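Local coordinates for putative lipoprotein (Campylobacter jejuni subsp. jejuni, PDB 2G5G) that binds two haem groups stacked face to face in a dimer, with tyrosine as iron ligand, and probably serves bacterial haem transport, at residues A[44-49]-A[215-220]; A[242-247]-A[257-262]. All coordinates share one frame; numbering follows the deposited sequence.

Contact 1 (A[44-49]-A[215-220]); sequences VILLGE and VLLLAG
Ile45 and Leu216 touch through CG2 of the isoleucine and CD1 of the leucine, 3.9 Å apart, one link in a row of aliphatic contacts between two paired strands. Leu47 meets Leu218 on this same face, the two side chains crossing at a slant with their CD1 atoms 4.1 Å apart. With CG anti to its own nitrogen (chi1 179°), Leu218 also sends CD1 to within 4.0 Å of Glu49 CG, and the two side chains cross at about a right angle. On the other face Val44 and Val215 stand side by side, CG2 to CG1 4.0 Å. Between the two faces run five backbone hydrogen bonds in the staggered parallel pattern, in which Ile45 and Leu47 each use both N and O. The pair Leu217 N to Ile45 O measures 2.8 Å, and the strand axes diverge by only 19°. In the next shell, helices 54-73 and 230-236 pack on the two faces, the first placing Leu67 on Ile45 and Ile63 on Leu47, the second Ile230 on both Leu46 and Leu217; strands 243-248 and 78-82 flank the pair. Glu49 closes the row. Its OE1 forms a salt bridge with Lys57 and is also bonded by Gln60, while OE2 is bonded to His51 and Tyr123. The contact thus joins apolar central strands of the sheet to a polar cluster where they end: every residue of the ladder is buried, yet the one carboxylate at its C-terminal end is gripped through both oxygens, by Lys57, Gln60, His51 and Tyr123.

Contact 2 (A[242-247]-A[257-262]); sequences KIVVVN and DSDYVL
Val244 lays its CG2 methyl against the edge of the Tyr260 ring, in the ring plane, 3.7 Å from CE1. The methyl gets there because it is anti to the backbone nitrogen, CG1 taking the place between N and the carbonyl carbon (chi1 65°). Farther along this face, Val246 CG1 meets Leu262 CD1 at 3.7 Å, and helix 32-39 supplies the next layer, with Leu39 on both valines and Met35 on the tyrosine. The parallel pairing itself starts irregularly. Asp259 is not yet in the strand, and its carboxylate takes over as acceptor: OD2 receives Val245 N at 2.8 Å on the anti lone pair. In return, Val245 O accepts two amides, from Asp259 N at 2.7 Å and from Tyr260 N nearly in line with its C=O. One water donates to both Ile243 O and Asp259 OD2, extending the grip back to Ile243. Asp259 OD1 is held by Lys226 in a salt bridge and by His25 in a hydrogen bond, so both carboxylate oxygens are held. Regular pairing follows, with Asn247 N to Tyr260 O at an N-H...O angle of 170° and Leu262 N to Asn247 O at 3.0 Å. Tyr260 O also receives Ser258 OG, which sits 61° out of the carbonyl plane, on the face opposite Asn247 N. Asn247 ND2 is hydrogen-bonded to Ser221 OG. Side-chain chemistry therefore starts this strand pair: an aspartate stands in for a backbone carbonyl, and Lys226 probably stabilises its negative charge.

How the contacts relate
Contacts 1 and 2 belong to one mixed sheet and lie next to each other in it, their centres about 9 Å apart, with strands 44-49 and 243-248 as the shared boundary. Probable hydrogen bonds join them, Leu46 N to Val244 O at 2.8 Å and Leu46 O to Val246 N at 2.7 Å, and Leu46 CD1 packs on Ile243 CG2 at 3.6 Å. The four strands thus run parallel in the order 215-220, 44-49, 243-247, 260-262. Contact 1 sits about 3 Å from the chain centre, contact 2 about 11 Å, centre to centre. Gly220, at the C-terminal end of contact 1, lies about 10 Å from a bound haem; the residues lining the haem pocket, among them Tyr151, lie outside both contacts.

Contact 1 (A[44-49]-A[215-220])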
loop_
_atom_site.group_PDB
_atom_site.type_symbol
_atom_site.label_atom_id
_atom_site.label_comp_id
_atom_site.label_asym_id
_atom_site.label_seq_id
_atom_site.Cartn_x
_atom_site.Cartn_y
_atom_site.Cartn_z
ATOM N N VAL A 44 14.010 -30.212 0.901
ATOM C CA VAL A 44 13.687 -28.814 0.636
ATOM C C VAL A 44 14.961 -27.977 0.843
ATOM O O VAL A 44 15.562 -27.991 1.923
ATOM C CB VAL A 44 12.609 -28.294 1.609
ATOM C CG1 VAL A 44 12.328 -26.819 1.348
ATOM C CG2 VAL A 44 11.303 -29.158 1.499
ATOM N N ILE A 45 15.338 -27.234 -0.171
ATOM C CA ILE A 45 16.513 -26.382 -0.079
ATOM C C ILE A 45 16.002 -24.963 -0.195
ATOM O O ILE A 45 15.411 -24.594 -1.210
ATOM C CB ILE A 45 17.546 -26.675 -1.215
ATOM C CG1 ILE A 45 18.098 -28.094 -1.085
ATOM C CG2 ILE A 45 18.709 -25.662 -1.162
ATOM C CD1 ILE A 45 18.491 -28.739 -2.426
ATOM N N LEU A 46 16.180 -24.169 0.858
ATOM C CA LEU A 46 15.852 -22.750 0.762
ATOM C C LEU A 46 17.080 -21.911 0.409
ATOM O O LEU A 46 18.112 -22.065 1.046
ATOM C CB LEU A 46 15.205 -22.210 2.039
ATOM C CG LEU A 46 13.872 -22.785 2.498
ATOM C CD1 LEU A 46 14.138 -24.071 3.194
ATOM C CD2 LEU A 46 13.234 -21.807 3.491
ATOM N N LEU A 47 16.949 -21.052 -0.604
ATOM C CA LEU A 47 18.053 -20.198 -1.100
ATOM C C LEU A 47 17.632 -18.751 -0.938
ATOM O O LEU A 47 16.709 -18.269 -1.641
ATOM C CB LEU A 47 18.302 -20.452 -2.587
ATOM C CG LEU A 47 19.722 -20.532 -3.155
ATOM C CD1 LEU A 47 19.763 -20.255 -4.656
ATOM C CD2 LEU A 47 20.885 -19.868 -2.372
ATOM N N GLY A 48 18.279 -18.069 0.009
ATOM C CA GLY A 48 17.938 -16.699 0.359
ATOM C C GLY A 48 18.802 -15.728 -0.426
ATOM O O GLY A 48 20.008 -15.928 -0.531
ATOM N N GLU A 49 18.166 -14.682 -0.951
ATOM C CA GLU A 49 18.833 -13.694 -1.792
ATOM C C GLU A 49 18.474 -12.250 -1.383
ATOM O O GLU A 49 17.484 -12.007 -0.684
ATOM C CB GLU A 49 18.478 -13.914 -3.273
ATOM C CG GLU A 49 17.001 -13.602 -3.586
ATOM C CD GLU A 49 16.745 -13.133 -5.043
ATOM O OE1 GLU A 49 17.632 -13.239 -5.909
ATOM O OE2 GLU A 49 15.635 -12.641 -5.289
ATOM N N VAL A 215 12.860 -30.157 -3.909
ATOM C CA VAL A 215 12.482 -28.800 -4.322
ATOM C C VAL A 215 13.447 -27.789 -3.748
ATOM O O VAL A 215 13.875 -27.927 -2.575
ATOM C CB VAL A 215 10.989 -28.465 -3.971
ATOM C CG1 VAL A 215 10.715 -28.501 -2.425
ATOM C CG2 VAL A 215 10.532 -27.087 -4.584
ATOM N N LEU A 216 13.806 -26.810 -4.590
ATOM C CA LEU A 216 14.530 -25.616 -4.150
ATOM C C LEU A 216 13.627 -24.363 -4.237
ATOM O O LEU A 216 12.988 -24.115 -5.283
ATOM C CB LEU A 216 15.788 -25.407 -5.005
ATOM C CG LEU A 216 16.647 -24.171 -4.623
ATOM C CD1 LEU A 216 18.112 -24.424 -4.770
ATOM C CD2 LEU A 216 16.216 -23.033 -5.517
ATOM N N LEU A 217 13.583 -23.586 -3.144
ATOM C CA LEU A 217 12.936 -22.284 -3.131
ATOM C C LEU A 217 13.960 -21.165 -3.313
ATOM O O LEU A 217 15.032 -21.173 -2.673
ATOM C CB LEU A 217 12.172 -22.037 -1.832
ATOM C CG LEU A 217 11.486 -20.659 -1.627
ATOM C CD1 LEU A 217 10.145 -20.548 -2.360
ATOM C CD2 LEU A 217 11.299 -20.405 -0.150
ATOM N N LEU A 218 13.633 -20.221 -4.188
ATOM C CA LEU A 218 14.341 -18.935 -4.200
ATOM C C LEU A 218 13.404 -17.882 -3.615
ATOM O O LEU A 218 12.261 -17.738 -4.055
ATOM C CB LEU A 218 14.796 -18.531 -5.617
ATOM C CG LEU A 218 15.529 -17.180 -5.715
ATOM C CD1 LEU A 218 16.910 -17.303 -5.072
ATOM C CD2 LEU A 218 15.616 -16.716 -7.214
ATOM N N ALA A 219 13.881 -17.154 -2.601
ATOM C CA ALA A 219 13.063 -16.170 -1.891
ATOM C C ALA A 219 14.014 -15.189 -1.199
ATOM O O ALA A 219 15.203 -15.410 -1.140
ATOM C CB ALA A 219 12.129 -16.845 -0.825
ATOM N N GLY A 220 13.483 -14.077 -0.716
ATOM C CA GLY A 220 14.344 -13.102 -0.062
ATOM C C GLY A 220 14.867 -13.698 1.225
ATOM O O GLY A 220 14.229 -14.574 1.820
#

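Contact 2 (A[242-247]-A[257-262])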
loop_
_atom_site.group_PDB
_atom_site.type_symbol
_atom_site.label_atom_id
_atom_site.label_comp_id
_atom_site.label_asym_id
_atom_site.label_seq_id
_atom_site.Cartn_x
_atom_site.Cartn_y
_atom_site.Cartn_z
ATOM N N LYS A 242 13.640 -33.337 5.215
ATOM C CA LYS A 242 14.915 -32.716 5.602
ATOM C C LYS A 242 15.015 -31.359 4.940
ATOM O O LYS A 242 14.965 -31.248 3.710
ATOM C CB LYS A 242 16.086 -33.594 5.183
ATOM C CG LYS A 242 16.060 -34.954 5.936
ATOM C CD LYS A 242 16.992 -35.946 5.264
ATOM C CE LYS A 242 16.922 -37.313 5.952
ATOM N NZ LYS A 242 15.524 -37.897 5.852
ATOM N N ILE A 243 15.158 -30.334 5.775
ATOM C CA ILE A 243 15.178 -28.938 5.345
ATOM C C ILE A 243 16.601 -28.371 5.474
ATOM O O ILE A 243 17.232 -28.497 6.534
ATOM C CB ILE A 243 14.257 -28.055 6.244
ATOM C CG1 ILE A 243 12.861 -28.713 6.527
ATOM C CG2 ILE A 243 14.119 -26.652 5.633
ATOM C CD1 ILE A 243 12.051 -29.130 5.194
ATOM N N VAL A 244 17.074 -27.676 4.444
ATOM C CA VAL A 244 18.389 -27.010 4.498
ATOM C C VAL A 244 18.264 -25.593 3.929
ATOM O O VAL A 244 17.565 -25.358 2.922
ATOM C CB VAL A 244 19.533 -27.807 3.786
ATOM C CG1 VAL A 244 19.267 -27.917 2.272
ATOM C CG2 VAL A 244 20.881 -27.151 4.053
ATOM N N VAL A 245 18.945 -24.661 4.590
ATOM C CA VAL A 245 18.830 -23.243 4.265
ATOM C C VAL A 245 20.199 -22.713 3.894
ATOM O O VAL A 245 21.168 -22.862 4.661
ATOM C CB VAL A 245 18.248 -22.396 5.433
ATOM C CG1 VAL A 245 18.129 -20.916 5.003
ATOM C CG2 VAL A 245 16.902 -22.971 5.948
ATOM N N VAL A 246 20.273 -22.136 2.703
ATOM C CA VAL A 246 21.506 -21.538 2.202
ATOM C C VAL A 246 21.262 -20.070 1.975
ATOM O O VAL A 246 20.381 -19.688 1.182
ATOM C CB VAL A 246 21.969 -22.154 0.872
ATOM C CG1 VAL A 246 23.294 -21.445 0.374
ATOM C CG2 VAL A 246 22.221 -23.655 1.019
ATOM N N ASN A 247 22.028 -19.220 2.645
ATOM C CA ASN A 247 21.775 -17.784 2.492
ATOM C C ASN A 247 22.931 -17.179 1.724
ATOM O O ASN A 247 24.094 -17.519 1.972
ATOM C CB ASN A 247 21.596 -17.043 3.825
ATOM C CG ASN A 247 21.054 -15.605 3.616
ATOM O OD1 ASN A 247 21.464 -14.643 4.273
ATOM N ND2 ASN A 247 20.158 -15.467 2.670
ATOM N N ASP A 257 20.486 -17.717 10.909
ATOM C CA ASP A 257 19.556 -17.526 9.805
ATOM C C ASP A 257 19.561 -18.697 8.815
ATOM O O ASP A 257 18.618 -18.866 8.052
ATOM C CB ASP A 257 19.890 -16.243 9.034
ATOM C CG ASP A 257 19.240 -15.021 9.625
ATOM O OD1 ASP A 257 18.240 -15.156 10.341
ATOM O OD2 ASP A 257 19.740 -13.910 9.363
ATOM N N SER A 258 20.629 -19.482 8.787
ATOM C CA SER A 258 20.763 -20.436 7.683
ATOM C C SER A 258 21.679 -21.597 8.121
ATOM O O SER A 258 22.198 -21.571 9.226
ATOM C CB SER A 258 21.303 -19.683 6.460
ATOM O OG SER A 258 22.672 -19.338 6.620
ATOM N N ASP A 259 21.841 -22.610 7.276
ATOM C CA ASP A 259 22.758 -23.737 7.525
ATOM C C ASP A 259 24.090 -23.573 6.794
ATOM O O ASP A 259 25.133 -24.125 7.210
ATOM C CB ASP A 259 22.082 -25.050 7.107
ATOM C CG ASP A 259 20.783 -25.274 7.871
ATOM O OD1 ASP A 259 20.860 -25.362 9.134
ATOM O OD2 ASP A 259 19.696 -25.297 7.241
ATOM N N TYR A 260 24.053 -22.829 5.699
ATOM C CA TYR A 260 25.260 -22.483 4.933
ATOM C C TYR A 260 25.153 -21.026 4.574
ATOM O O TYR A 260 24.033 -20.497 4.398
ATOM C CB TYR A 260 25.397 -23.350 3.652
ATOM C CG TYR A 260 25.560 -24.814 3.970
ATOM C CD1 TYR A 260 24.431 -25.661 4.023
ATOM C CD2 TYR A 260 26.808 -25.354 4.272
ATOM C CE1 TYR A 260 24.571 -27.006 4.338
ATOM C CE2 TYR A 260 26.957 -26.710 4.596
ATOM C CZ TYR A 260 25.823 -27.519 4.634
ATOM O OH TYR A 260 25.886 -28.848 4.991
ATOM N N VAL A 261 26.303 -20.344 4.443
ATOM C CA VAL A 261 26.239 -18.975 4.004
ATOM C C VAL A 261 27.358 -18.759 2.997
ATOM O O VAL A 261 28.474 -19.256 3.163
ATOM C CB VAL A 261 26.204 -17.949 5.222
ATOM C CG1 VAL A 261 27.420 -18.115 6.105
ATOM C CG2 VAL A 261 26.012 -16.510 4.738
ATOM N N LEU A 262 27.013 -18.088 1.904
ATOM C CA LEU A 262 28.008 -17.708 0.919
ATOM C C LEU A 262 28.456 -16.319 1.247
ATOM O O LEU A 262 27.634 -15.436 1.449
ATOM C CB LEU A 262 27.443 -17.766 -0.507
ATOM C CG LEU A 262 27.650 -19.133 -1.141
ATOM C CD1 LEU A 262 26.589 -20.078 -0.541
ATOM C CD2 LEU A 262 27.483 -19.051 -2.694
HETATM O O HOH W 1 17.413 -26.263 8.294
#